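PelD (PDB 4EU0) binds the second messenger cyclic di-GMP through its GGDEF-like domain, as an effector involved in pellicle formation by Pseudomonas aeruginosa. Local coordinates at residues E200-R210 and R245-F254. Numbering follows the deposited sequence.
Sequences EVQRLLEGSQR and RLRILFAERF. With C2E (9,9'-[(2R,3R,3aS,5S,7aR,9R,10R,10aS,12S,14aR)-3,5,10,12-tetrahydroxy-5,12-dioxidooctahydro-2H,7H-difuro[3,2-d:3',2'-j][1,3,7,9,2,8]tetraoxadiphosphacyclododecine-2,9-diyl]bis(2-amino-1,9-dihydro-6H-purin-6-one)), chain B.
An RxxD pocket for cyclic di-GMP, as in the inhibitory (I) site of GGDEF domains, lies beyond the C-terminal end of helix 198-207 and beside the middle of helix 236-253; here Arg210, first residue of the motif, and Arg245 stack flat, their guanidinium planes 14° apart and their centres 3.8 Å from each other. Arginine suits both places: its flat cation stacks while its N-H groups read the ligand, to which Asp213 and Thr234 also bond. Arg245 meets the edge of one guanine, NE giving a hydrogen bond to C2E N7 (2.9 Å) and NH2 another to C2E O6 (2.7 Å). That same NH2 also donates to Ser208 O (2.8 Å), in the carbonyl plane, a second bond that fixes the rotation of the group. Arg210, sandwiched between Arg245 and the second guanine, reaches a phosphate with NH1, 2.8 Å from C2E O1P.

Away from the pocket, segments 200-207 and 245-253 of the two helices pack side by side against the antiparallel sheet, running at 132° to each other. With CG anti to the backbone N (chi1 -168°), branched Leu204 divides its methyls: CD1 abuts Leu249, while CD2 sits over the face of the Phe250 ring, 3.8 Å from its centroid, a CH-pi contact. Val201 and Leu205 close on the ring's edge. At the other end, a salt bridge joins Arg253 NH2 to Glu200 OE1 (2.9 Å), and one water bridges Arg253 NE, Glu200 OE1 and Glu200 O.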
loop_
_atom_site.group_PDB
_atom_site.type_symbol
_atom_site.label_atom_id
_atom_site.label_comp_id
_atom_site.label_asym_id
_atom_site.label_seq_id
_atom_site.Cartn_x
_atom_site.Cartn_y
_atom_site.Cartn_z
ATOM N N GLU A 200 -28.035 7.074 -2.686
ATOM C CA GLU A 200 -27.875 7.221 -1.237
ATOM C C GLU A 200 -27.081 6.083 -0.607
ATOM O O GLU A 200 -26.328 6.306 0.342
ATOM C CB GLU A 200 -29.215 7.431 -0.531
ATOM C CG GLU A 200 -29.822 8.795 -0.828
ATOM C CD GLU A 200 -28.967 9.934 -0.333
ATOM O OE1 GLU A 200 -28.513 9.883 0.832
ATOM O OE2 GLU A 200 -28.765 10.902 -1.101
ATOM N N VAL A 201 -27.240 4.873 -1.136
ATOM C CA VAL A 201 -26.416 3.745 -0.683
ATOM C C VAL A 201 -24.944 4.039 -0.988
ATOM O O VAL A 201 -24.065 3.870 -0.125
ATOM C CB VAL A 201 -26.861 2.415 -1.340
ATOM C CG1 VAL A 201 -25.869 1.312 -1.033
ATOM C CG2 VAL A 201 -28.247 2.026 -0.837
ATOM N N GLN A 202 -24.673 4.512 -2.199
ATOM C CA GLN A 202 -23.292 4.827 -2.578
ATOM C C GLN A 202 -22.696 5.897 -1.665
ATOM O O GLN A 202 -21.545 5.778 -1.225
ATOM C CB GLN A 202 -23.196 5.262 -4.037
ATOM C CG GLN A 202 -21.755 5.316 -4.558
ATOM C CD GLN A 202 -21.691 5.761 -6.003
ATOM O OE1 GLN A 202 -22.237 5.103 -6.890
ATOM N NE2 GLN A 202 -21.021 6.882 -6.247
ATOM N N ARG A 203 -23.482 6.921 -1.353
ATOM C CA ARG A 203 -22.990 7.988 -0.492
ATOM C C ARG A 203 -22.651 7.470 0.899
ATOM O O ARG A 203 -21.671 7.913 1.509
ATOM C CB ARG A 203 -23.994 9.135 -0.413
ATOM C CG ARG A 203 -24.021 9.976 -1.663
ATOM C CD ARG A 203 -25.174 10.951 -1.646
ATOM N NE ARG A 203 -25.131 11.851 -2.797
ATOM C CZ ARG A 203 -24.443 12.986 -2.842
ATOM N NH1 ARG A 203 -23.735 13.388 -1.792
ATOM N NH2 ARG A 203 -24.470 13.729 -3.941
ATOM N N LEU A 204 -23.466 6.541 1.403
ATOM C CA LEU A 204 -23.188 5.939 2.704
ATOM C C LEU A 204 -21.905 5.104 2.644
ATOM O O LEU A 204 -21.071 5.163 3.542
ATOM C CB LEU A 204 -24.391 5.112 3.200
ATOM C CG LEU A 204 -24.346 4.674 4.669
ATOM C CD1 LEU A 204 -24.525 5.858 5.605
ATOM C CD2 LEU A 204 -25.409 3.616 4.945
ATOM N N LEU A 205 -21.742 4.334 1.574
ATOM C CA LEU A 205 -20.523 3.539 1.395
ATOM C C LEU A 205 -19.290 4.450 1.285
ATOM O O LEU A 205 -18.264 4.196 1.929
ATOM C CB LEU A 205 -20.666 2.617 0.179
ATOM C CG LEU A 205 -21.618 1.432 0.345
ATOM C CD1 LEU A 205 -21.889 0.815 -1.027
ATOM C CD2 LEU A 205 -21.049 0.377 1.331
ATOM N N GLU A 206 -19.399 5.535 0.518
ATOM C CA GLU A 206 -18.305 6.505 0.425
ATOM C C GLU A 206 -17.920 7.071 1.790
ATOM O O GLU A 206 -16.742 7.180 2.100
ATOM C CB GLU A 206 -18.650 7.650 -0.530
ATOM C CG GLU A 206 -18.794 7.219 -1.989
ATOM C CD GLU A 206 -19.258 8.368 -2.866
ATOM O OE1 GLU A 206 -18.801 9.516 -2.642
ATOM O OE2 GLU A 206 -20.079 8.134 -3.772
ATOM N N GLY A 207 -18.914 7.405 2.610
ATOM C CA GLY A 207 -18.653 8.026 3.905
ATOM C C GLY A 207 -18.025 7.078 4.911
ATOM O O GLY A 207 -17.451 7.525 5.901
ATOM N N SER A 208 -18.121 5.776 4.644
ATOM C CA SER A 208 -17.627 4.739 5.559
ATOM C C SER A 208 -16.119 4.526 5.452
ATOM O O SER A 208 -15.528 3.809 6.279
ATOM C CB SER A 208 -18.324 3.402 5.270
ATOM O OG SER A 208 -17.802 2.788 4.111
ATOM N N GLN A 209 -15.501 5.119 4.430
ATOM C CA GLN A 209 -14.080 4.874 4.166
ATOM C C GLN A 209 -13.234 5.192 5.391
ATOM O O GLN A 209 -13.397 6.240 6.021
ATOM C CB GLN A 209 -13.606 5.700 2.976
ATOM C CG GLN A 209 -12.208 5.314 2.510
ATOM C CD GLN A 209 -11.759 6.100 1.310
ATOM O OE1 GLN A 209 -12.372 6.030 0.245
ATOM N NE2 GLN A 209 -10.674 6.850 1.466
ATOM N N ARG A 210 -12.309 4.284 5.692
ATOM C CA ARG A 210 -11.500 4.341 6.890
ATOM C C ARG A 210 -10.061 3.968 6.558
ATOM O O ARG A 210 -9.822 3.048 5.778
ATOM C CB ARG A 210 -12.073 3.376 7.941
ATOM C CG ARG A 210 -11.241 3.211 9.198
ATOM C CD ARG A 210 -11.908 2.270 10.227
ATOM N NE ARG A 210 -13.062 2.858 10.906
ATOM C CZ ARG A 210 -13.747 2.257 11.884
ATOM N NH1 ARG A 210 -13.401 1.044 12.303
ATOM N NH2 ARG A 210 -14.783 2.865 12.442
ATOM N N ARG A 245 -19.562 -3.770 10.534
ATOM C CA ARG A 245 -19.638 -2.333 10.831
ATOM C C ARG A 245 -20.524 -1.620 9.813
ATOM O O ARG A 245 -21.298 -0.721 10.170
ATOM C CB ARG A 245 -18.248 -1.695 10.881
ATOM C CG ARG A 245 -18.273 -0.206 11.249
ATOM C CD ARG A 245 -16.882 0.412 11.349
ATOM N NE ARG A 245 -16.219 0.616 10.055
ATOM C CZ ARG A 245 -16.397 1.670 9.255
ATOM N NH1 ARG A 245 -17.268 2.628 9.568
ATOM N NH2 ARG A 245 -15.703 1.765 8.122
ATOM N N LEU A 246 -20.400 -2.020 8.547
ATOM C CA LEU A 246 -21.244 -1.482 7.486
ATOM C C LEU A 246 -22.717 -1.758 7.719
ATOM O O LEU A 246 -23.552 -0.886 7.508
ATOM C CB LEU A 246 -20.852 -2.068 6.131
ATOM C CG LEU A 246 -20.256 -1.169 5.063
ATOM C CD1 LEU A 246 -19.312 -0.088 5.607
ATOM C CD2 LEU A 246 -19.602 -2.003 3.968
ATOM N N ARG A 247 -23.047 -2.977 8.134
ATOM C CA ARG A 247 -24.446 -3.303 8.387
ATOM C C ARG A 247 -25.058 -2.423 9.480
ATOM O O ARG A 247 -26.217 -2.041 9.379
ATOM C CB ARG A 247 -24.624 -4.800 8.668
ATOM C CG ARG A 247 -24.213 -5.640 7.461
ATOM C CD ARG A 247 -24.857 -7.003 7.473
ATOM N NE ARG A 247 -24.449 -7.829 6.334
ATOM C CZ ARG A 247 -25.142 -7.957 5.205
ATOM N NH1 ARG A 247 -26.288 -7.307 5.043
ATOM N NH2 ARG A 247 -24.688 -8.753 4.239
ATOM N N ILE A 248 -24.259 -2.072 10.488
ATOM C CA ILE A 248 -24.724 -1.223 11.591
ATOM C C ILE A 248 -25.001 0.181 11.057
ATOM O O ILE A 248 -26.026 0.785 11.383
ATOM C CB ILE A 248 -23.711 -1.189 12.762
ATOM C CG1 ILE A 248 -23.679 -2.549 13.477
ATOM C CG2 ILE A 248 -24.058 -0.064 13.769
ATOM C CD1 ILE A 248 -22.494 -2.727 14.413
ATOM N N LEU A 249 -24.089 0.671 10.219
ATOM C CA LEU A 249 -24.214 1.984 9.588
ATOM C C LEU A 249 -25.449 2.041 8.682
ATOM O O LEU A 249 -26.214 2.993 8.739
ATOM C CB LEU A 249 -22.927 2.301 8.815
ATOM C CG LEU A 249 -22.779 3.555 7.968
ATOM C CD1 LEU A 249 -22.864 4.816 8.796
ATOM C CD2 LEU A 249 -21.445 3.482 7.266
ATOM N N PHE A 250 -25.629 1.018 7.846
ATOM C CA PHE A 250 -26.812 0.909 6.982
ATOM C C PHE A 250 -28.105 0.842 7.776
ATOM O O PHE A 250 -29.126 1.401 7.351
ATOM C CB PHE A 250 -26.723 -0.335 6.105
ATOM C CG PHE A 250 -26.038 -0.111 4.790
ATOM C CD1 PHE A 250 -26.783 0.018 3.621
ATOM C CD2 PHE A 250 -24.652 -0.054 4.713
ATOM C CE1 PHE A 250 -26.149 0.202 2.389
ATOM C CE2 PHE A 250 -24.004 0.139 3.494
ATOM C CZ PHE A 250 -24.750 0.260 2.325
ATOM N N ALA A 251 -28.085 0.140 8.909
ATOM C CA ALA A 251 -29.273 0.065 9.768
ATOM C C ALA A 251 -29.625 1.439 10.321
ATOM O O ALA A 251 -30.795 1.790 10.388
ATOM C CB ALA A 251 -29.079 -0.935 10.911
ATOM N N GLU A 252 -28.608 2.209 10.708
ATOM C CA GLU A 252 -28.830 3.569 11.201
ATOM C C GLU A 252 -29.392 4.462 10.087
ATOM O O GLU A 252 -30.315 5.253 10.311
ATOM C CB GLU A 252 -27.529 4.168 11.744
ATOM C CG GLU A 252 -27.107 3.614 13.102
ATOM C CD GLU A 252 -25.827 4.241 13.647
ATOM O OE1 GLU A 252 -25.290 5.189 13.019
ATOM O OE2 GLU A 252 -25.360 3.780 14.716
ATOM N N ARG A 253 -28.824 4.331 8.894
ATOM C CA ARG A 253 -29.178 5.217 7.785
ATOM C C ARG A 253 -30.555 4.936 7.190
ATOM O O ARG A 253 -31.323 5.859 6.945
ATOM C CB ARG A 253 -28.112 5.156 6.696
ATOM C CG ARG A 253 -28.450 5.905 5.410
ATOM C CD ARG A 253 -28.607 7.409 5.632
ATOM N NE ARG A 253 -28.974 8.026 4.365
ATOM C CZ ARG A 253 -30.202 8.057 3.870
ATOM N NH1 ARG A 253 -31.229 7.545 4.548
ATOM N NH2 ARG A 253 -30.404 8.636 2.696
ATOM N N PHE A 254 -30.843 3.664 6.947
ATOM C CA PHE A 254 -32.060 3.261 6.266
ATOM C C PHE A 254 -32.890 2.494 7.287
ATOM O O PHE A 254 -32.519 2.439 8.454
ATOM C CB PHE A 254 -31.712 2.383 5.052
ATOM C CG PHE A 254 -30.863 3.077 4.009
ATOM C CD1 PHE A 254 -31.433 3.991 3.122
ATOM C CD2 PHE A 254 -29.497 2.811 3.911
ATOM C CE1 PHE A 254 -30.659 4.621 2.151
ATOM C CE2 PHE A 254 -28.708 3.428 2.940
ATOM C CZ PHE A 254 -29.289 4.336 2.057
HETATM P P1 C2E B . -14.847 -1.705 14.785
HETATM O O2P C2E B . -16.018 -2.495 15.329
HETATM O O1P C2E B . -15.107 -0.408 14.063
HETATM O "O5'" C2E B . -13.974 -2.643 13.834
HETATM C "C5'" C2E B . -13.601 -3.968 14.206
HETATM C "C4'" C2E B . -12.571 -4.537 13.235
HETATM O "O4'" C2E B . -13.177 -4.781 11.955
HETATM C "C3'" C2E B . -11.372 -3.636 12.956
HETATM O "O3'" C2E B . -10.279 -3.797 13.866
HETATM C "C2'" C2E B . -10.962 -4.076 11.574
HETATM O "O2'" C2E B . -10.233 -5.302 11.680
HETATM C "C1'" C2E B . -12.290 -4.378 10.914
HETATM N N9 C2E B . -12.827 -3.165 10.234
HETATM C C8 C2E B . -13.908 -2.456 10.605
HETATM N N7 C2E B . -14.125 -1.416 9.758
HETATM C C5 C2E B . -13.162 -1.481 8.821
HETATM C C6 C2E B . -12.787 -0.692 7.638
HETATM O O6 C2E B . -13.525 0.382 7.285
HETATM N N1 C2E B . -11.705 -1.075 6.921
HETATM C C2 C2E B . -10.935 -2.143 7.263
HETATM N N2 C2E B . -9.868 -2.435 6.487
HETATM N N3 C2E B . -11.223 -2.914 8.349
HETATM C C4 C2E B . -12.298 -2.630 9.140
HETATM P P11 C2E B . -9.269 -2.568 14.123
HETATM O O21 C2E B . -8.134 -3.043 15.017
HETATM O O11 C2E B . -8.922 -1.847 12.837
HETATM O O5A C2E B . -10.169 -1.589 15.018
HETATM C C5A C2E B . -10.720 -2.039 16.255
HETATM C C4A C2E B . -11.621 -0.952 16.805
HETATM O O4A C2E B . -10.903 0.276 16.931
HETATM C C3A C2E B . -12.752 -0.618 15.855
HETATM O O3A C2E B . -13.872 -1.458 16.036
HETATM C C2A C2E B . -13.082 0.816 16.176
HETATM O O2A C2E B . -13.900 0.890 17.352
HETATM C C1A C2E B . -11.707 1.370 16.479
HETATM N N91 C2E B . -11.127 1.983 15.252
HETATM C C81 C2E B . -10.145 1.484 14.479
HETATM N N71 C2E B . -9.856 2.317 13.446
HETATM C C51 C2E B . -10.676 3.381 13.552
HETATM C C61 C2E B . -10.912 4.640 12.804
HETATM O O61 C2E B . -10.194 4.945 11.692
HETATM N N11 C2E B . -11.868 5.482 13.256
HETATM C C21 C2E B . -12.605 5.209 14.362
HETATM N N21 C2E B . -13.547 6.102 14.759
HETATM N N31 C2E B . -12.435 4.078 15.095
HETATM C C41 C2E B . -11.508 3.152 14.743
HETATM O O HOH W 1 -26.716 8.299 2.326
#